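Side-chain contacts in exoribonuclease II, mitochondrial (Candida glabrata, PDB 6F3H), which degrades RNA from its 3' end as the exoribonuclease component of the mitochondrial degradosome, where it is tightly coupled to a helicase: residues Arg457-Tyr462 against Asp740-Phe745; Arg163-Val168 against Asn357-Ile362. The protein carries 1 engineered substitution. All coordinates share one frame; numbering follows the deposited sequence.

Contact 1 (Arg457-Tyr462 against Asp740-Phe745); sequences RAFTTY and DILKIF. With nucleotides of chain C.
L742 of helix 725-761 spreads its two methyls between F459 and T461, at the point where a loop of the RNB domain enters the small antiparallel pair of strands 461-462 and 467-468. CD1 takes the loop side, 4.0 Å from F459 CB, and also approaches the backbone carbonyl of T460. The other branch reaches the strand, the side chains of L742 and T461 crossing at about a right angle. A leucine suits this place because its forked end can touch two neighbours from one helical position. Both branches of T461 touch L742 CD2, CG2 and OG1 each at 3.6 Å; the methyl is set anti to the backbone N while OG1 stands beside that nitrogen (chi1 -59°). The hydroxyl is also weakly hydrogen-bonded to R738, one helical turn before L742.

Further out, backbone hydrogen bonds tie A458 to G703, T460 to R701 and T461 to V468. T460 turns from the helix, and its OG1 is hydrogen-bonded to M470 N and to E407. The carbonyl of Y462 brings the helix in again, through the side-chain amide of Q746.

The next residue, Y462, faces bound RNA. Its ring has T460 CG2 over one face, offset toward the rim, and nucleotide C6 of chain C over the opposite one, with ring and base planes about 20° apart. A broad, flat tyrosine matches a base well: Y462 CD2 is 3.4 Å from N3 of C6, and the C2 atom of that base sits 3.8 Å above the centre of the ring.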
# COMPACT_ATOMS: atom_id res chain seq x y z
N ARG A 457 -2.31 7.48 10.84
CA ARG A 457 -1.70 7.66 9.53
C ARG A 457 -0.55 6.69 9.39
O ARG A 457 0.60 7.11 9.42
CB ARG A 457 -1.09 9.04 9.36
CG ARG A 457 -1.68 10.14 10.13
CD ARG A 457 -1.12 11.37 9.49
NE ARG A 457 -1.79 12.61 9.87
CZ ARG A 457 -1.43 13.80 9.40
NH1 ARG A 457 -0.41 13.90 8.55
NH2 ARG A 457 -2.09 14.90 9.75
N ALA A 458 -0.82 5.41 9.22
CA ALA A 458 0.21 4.42 9.46
C ALA A 458 1.51 4.62 8.67
O ALA A 458 2.45 3.88 8.91
CB ALA A 458 -0.37 3.04 9.15
N PHE A 459 1.57 5.52 7.69
CA PHE A 459 2.82 5.81 7.00
C PHE A 459 2.81 7.27 6.60
O PHE A 459 1.80 7.96 6.70
CB PHE A 459 3.06 4.96 5.75
CG PHE A 459 2.91 3.48 5.99
CD1 PHE A 459 1.68 2.90 6.21
CD2 PHE A 459 4.02 2.67 6.04
CE1 PHE A 459 1.56 1.55 6.47
CE2 PHE A 459 3.91 1.30 6.30
CZ PHE A 459 2.68 0.75 6.51
N THR A 460 3.94 7.75 6.14
CA THR A 460 3.90 9.01 5.46
C THR A 460 3.38 8.73 4.06
O THR A 460 3.58 7.64 3.52
CB THR A 460 5.28 9.67 5.43
OG1 THR A 460 5.48 10.33 6.67
CG2 THR A 460 5.32 10.71 4.40
N THR A 461 2.59 9.67 3.55
CA THR A 461 1.96 9.57 2.24
C THR A 461 2.79 10.36 1.22
O THR A 461 2.87 11.59 1.28
CB THR A 461 0.53 10.08 2.30
OG1 THR A 461 -0.20 9.31 3.27
CG2 THR A 461 -0.12 9.91 0.98
N TYR A 462 3.44 9.65 0.31
CA TYR A 462 4.32 10.23 -0.69
C TYR A 462 3.66 10.10 -2.05
O TYR A 462 3.49 8.98 -2.55
CB TYR A 462 5.69 9.55 -0.69
CG TYR A 462 6.53 9.68 0.58
CD1 TYR A 462 7.12 10.89 0.94
CD2 TYR A 462 6.75 8.59 1.41
CE1 TYR A 462 7.89 11.00 2.09
CE2 TYR A 462 7.51 8.70 2.56
CZ TYR A 462 8.08 9.90 2.90
OH TYR A 462 8.84 10.00 4.05
N ASP A 740 -1.95 -0.79 1.89
CA ASP A 740 -2.58 -1.15 0.63
C ASP A 740 -3.16 0.05 -0.07
O ASP A 740 -2.88 0.30 -1.24
CB ASP A 740 -3.64 -2.19 0.89
CG ASP A 740 -3.07 -3.41 1.51
OD1 ASP A 740 -2.00 -3.86 1.02
OD2 ASP A 740 -3.68 -3.88 2.49
N ILE A 741 -4.00 0.81 0.65
CA ILE A 741 -4.56 2.05 0.11
C ILE A 741 -3.47 2.90 -0.55
O ILE A 741 -3.67 3.44 -1.64
CB ILE A 741 -5.27 2.83 1.24
CG1 ILE A 741 -6.47 2.03 1.77
CG2 ILE A 741 -5.64 4.23 0.78
CD1 ILE A 741 -7.18 2.69 2.95
N LEU A 742 -2.30 3.02 0.10
CA LEU A 742 -1.26 3.90 -0.44
C LEU A 742 -0.65 3.35 -1.72
O LEU A 742 -0.44 4.10 -2.68
CB LEU A 742 -0.19 4.16 0.62
CG LEU A 742 -0.72 5.06 1.73
CD1 LEU A 742 0.25 5.13 2.90
CD2 LEU A 742 -1.00 6.44 1.19
N LYS A 743 -0.37 2.04 -1.77
CA LYS A 743 0.11 1.46 -3.03
C LYS A 743 -0.84 1.81 -4.16
O LYS A 743 -0.43 2.27 -5.24
CB LYS A 743 0.22 -0.08 -2.91
CG LYS A 743 0.73 -0.65 -1.56
CD LYS A 743 1.36 -2.09 -1.65
CE LYS A 743 1.12 -2.96 -0.39
NZ LYS A 743 1.77 -4.32 -0.44
N ILE A 744 -2.13 1.67 -3.90
CA ILE A 744 -3.17 1.91 -4.89
C ILE A 744 -3.14 3.35 -5.36
O ILE A 744 -3.00 3.65 -6.55
CB ILE A 744 -4.54 1.53 -4.31
CG1 ILE A 744 -4.73 0.01 -4.39
CG2 ILE A 744 -5.65 2.32 -4.97
CD1 ILE A 744 -5.59 -0.55 -3.31
N PHE A 745 -3.26 4.28 -4.42
CA PHE A 745 -3.35 5.67 -4.82
C PHE A 745 -2.02 6.19 -5.33
O PHE A 745 -2.00 7.12 -6.14
CB PHE A 745 -3.89 6.51 -3.69
CG PHE A 745 -5.36 6.36 -3.54
CD1 PHE A 745 -6.22 7.00 -4.42
CD2 PHE A 745 -5.89 5.54 -2.58
CE1 PHE A 745 -7.57 6.82 -4.34
CE2 PHE A 745 -7.24 5.37 -2.48
CZ PHE A 745 -8.08 6.01 -3.36
P C C 6 14.83 7.72 4.40
OP1 C C 6 15.44 8.62 5.39
OP2 C C 6 14.08 6.52 4.81
O5' C C 6 13.92 8.68 3.53
C5' C C 6 14.51 9.76 2.83
C4' C C 6 13.55 10.40 1.86
O4' C C 6 13.30 9.53 0.72
C3' C C 6 12.16 10.71 2.36
O3' C C 6 12.11 11.84 3.22
C2' C C 6 11.43 10.94 1.06
O2' C C 6 11.89 12.15 0.51
C1' C C 6 12.02 9.81 0.21
N1 C C 6 11.16 8.59 0.24
C2 C C 6 10.07 8.53 -0.66
O2 C C 6 9.88 9.45 -1.45
N3 C C 6 9.21 7.49 -0.71
C4 C C 6 9.41 6.50 0.13
N4 C C 6 8.54 5.48 0.03
C5 C C 6 10.50 6.51 1.06
C6 C C 6 11.33 7.56 1.10

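Contact 2 (Arg163-Val168 against Asn357-Ile362); sequences RGSKHV and NWDLNI
H167 and D359 both hold CG anti to their own carbonyl carbon (chi1 -81° and -64°), which sends the imidazole out from its strand and swings the carboxylate over to meet it. NE2 of H167 donates to OD1 of D359 at 3.3 Å, a weak and bent bond, with ring and carboxylate planes 77° apart. Both groups have a second partner: ND1 of H167 is hydrogen-bonded to T245 OG1, which limits rotation of the ring, and OD2 of D359 to the hydroxyl of Y235. A histidine fits because its two nitrogens can serve both neighbours. Strand 166-169 is an outer strand of a three-stranded antiparallel sheet, and D359 reaches that sheet at two strands, through H167 on 166-169 and Y235 on 231-237; T245, the partner of H167, lies on the neighbouring strand 242-248. Beside this pair S165 packs CB to CB against W358 at 3.9 Å, a close approach that a small serine permits, while the indole heads off elsewhere. The loop is shaped by an Asx turn: N357 OD1 accepts from D359 N at 2.8 Å, in the carbonyl plane, and more weakly from L360 N. N357 ND2 is held in turn by the carbonyl of A304.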
# COMPACT_ATOMS: atom_id res chain seq x y z
N ARG A 163 -18.20 13.48 11.17
CA ARG A 163 -17.38 14.47 10.46
C ARG A 163 -16.81 13.99 9.13
O ARG A 163 -16.49 14.84 8.29
CB ARG A 163 -16.21 14.93 11.36
CG ARG A 163 -16.59 15.34 12.78
CD ARG A 163 -15.39 15.79 13.58
NE ARG A 163 -14.50 14.67 13.88
CZ ARG A 163 -14.21 14.26 15.12
NH1 ARG A 163 -14.69 14.89 16.18
NH2 ARG A 163 -13.41 13.22 15.27
N GLY A 164 -16.65 12.69 8.92
CA GLY A 164 -16.16 12.20 7.64
C GLY A 164 -15.92 10.70 7.64
O GLY A 164 -16.10 10.01 8.65
N SER A 165 -15.48 10.22 6.48
CA SER A 165 -15.20 8.80 6.29
C SER A 165 -14.20 8.32 7.33
O SER A 165 -13.24 9.02 7.64
CB SER A 165 -14.64 8.59 4.88
OG SER A 165 -13.95 7.36 4.74
N LYS A 166 -14.45 7.13 7.89
CA LYS A 166 -13.60 6.54 8.94
C LYS A 166 -13.51 5.03 8.77
O LYS A 166 -14.53 4.34 8.76
CB LYS A 166 -14.12 6.82 10.35
CG LYS A 166 -13.49 5.86 11.34
CD LYS A 166 -14.32 5.55 12.55
CE LYS A 166 -13.80 6.30 13.76
NZ LYS A 166 -14.68 6.02 14.93
N HIS A 167 -12.28 4.51 8.69
CA HIS A 167 -12.10 3.11 8.40
C HIS A 167 -12.25 2.24 9.64
O HIS A 167 -12.08 2.70 10.77
CB HIS A 167 -10.73 2.85 7.79
CG HIS A 167 -10.66 3.16 6.33
ND1 HIS A 167 -10.47 2.19 5.36
CD2 HIS A 167 -10.80 4.34 5.67
CE1 HIS A 167 -10.48 2.76 4.17
NE2 HIS A 167 -10.68 4.06 4.33
N VAL A 168 -12.53 0.96 9.40
CA VAL A 168 -12.48 -0.04 10.46
C VAL A 168 -11.91 -1.33 9.89
O VAL A 168 -12.18 -1.69 8.73
CB VAL A 168 -13.84 -0.32 11.12
CG1 VAL A 168 -14.50 0.95 11.53
CG2 VAL A 168 -14.73 -1.07 10.18
N ASN A 357 -10.16 11.90 -2.94
CA ASN A 357 -10.68 10.61 -2.56
C ASN A 357 -10.69 10.47 -1.04
O ASN A 357 -9.72 10.82 -0.35
CB ASN A 357 -9.86 9.53 -3.24
CG ASN A 357 -10.43 8.18 -3.01
OD1 ASN A 357 -10.54 7.75 -1.87
ND2 ASN A 357 -10.84 7.50 -4.09
N TRP A 358 -11.79 9.91 -0.51
CA TRP A 358 -11.99 9.87 0.93
C TRP A 358 -11.07 8.87 1.60
O TRP A 358 -10.66 9.06 2.75
CB TRP A 358 -13.44 9.52 1.27
CG TRP A 358 -14.44 10.55 0.81
CD1 TRP A 358 -14.22 11.88 0.66
CD2 TRP A 358 -15.81 10.33 0.45
NE1 TRP A 358 -15.37 12.51 0.23
CE2 TRP A 358 -16.36 11.57 0.09
CE3 TRP A 358 -16.63 9.19 0.39
CZ2 TRP A 358 -17.69 11.72 -0.32
CZ3 TRP A 358 -17.95 9.34 -0.02
CH2 TRP A 358 -18.46 10.60 -0.37
N ASP A 359 -10.73 7.80 0.89
CA ASP A 359 -9.90 6.75 1.45
C ASP A 359 -8.43 7.15 1.42
O ASP A 359 -7.68 6.89 2.37
CB ASP A 359 -10.18 5.47 0.68
CG ASP A 359 -11.62 5.00 0.86
OD1 ASP A 359 -12.29 5.42 1.84
OD2 ASP A 359 -12.12 4.27 -0.02
N LEU A 360 -8.01 7.81 0.34
CA LEU A 360 -6.70 8.45 0.33
C LEU A 360 -6.57 9.36 1.53
O LEU A 360 -5.53 9.39 2.19
CB LEU A 360 -6.55 9.26 -0.95
CG LEU A 360 -5.22 9.96 -1.08
CD1 LEU A 360 -4.12 8.92 -1.00
CD2 LEU A 360 -5.18 10.70 -2.41
N ASN A 361 -7.65 10.05 1.87
CA ASN A 361 -7.80 10.67 3.18
C ASN A 361 -6.75 11.76 3.43
O ASN A 361 -6.18 11.86 4.52
CB ASN A 361 -7.73 9.61 4.26
CG ASN A 361 -8.21 10.10 5.58
OD1 ASN A 361 -8.72 11.22 5.69
ND2 ASN A 361 -8.03 9.30 6.61
N ILE A 362 -6.55 12.62 2.45
CA ILE A 362 -5.77 13.85 2.59
C ILE A 362 -6.60 14.84 3.37
O ILE A 362 -7.84 14.75 3.36
CB ILE A 362 -5.39 14.41 1.21
CG1 ILE A 362 -4.47 13.45 0.46
CG2 ILE A 362 -4.90 15.82 1.25
CD1 ILE A 362 -4.14 13.93 -0.91

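The two contacts lie with their centres about 12 Å apart, and along the chain both segments of contact 2 precede both of contact 1. Helix 725-761 joins them. While L742 serves contact 1, I741 and F745 turn to contact 2: I741 CD1 packs 3.5 Å from H167 CE1, and F745 CB 3.6 Å from L360 CD1. I741 and F745 also touch Y235 of the three-stranded sheet. This late helix is therefore wedged between the RNB-domain strand beside the bound RNA and the earlier sheet with its loop, linking parts distant in sequence, with contact 1 near the middle of the protein.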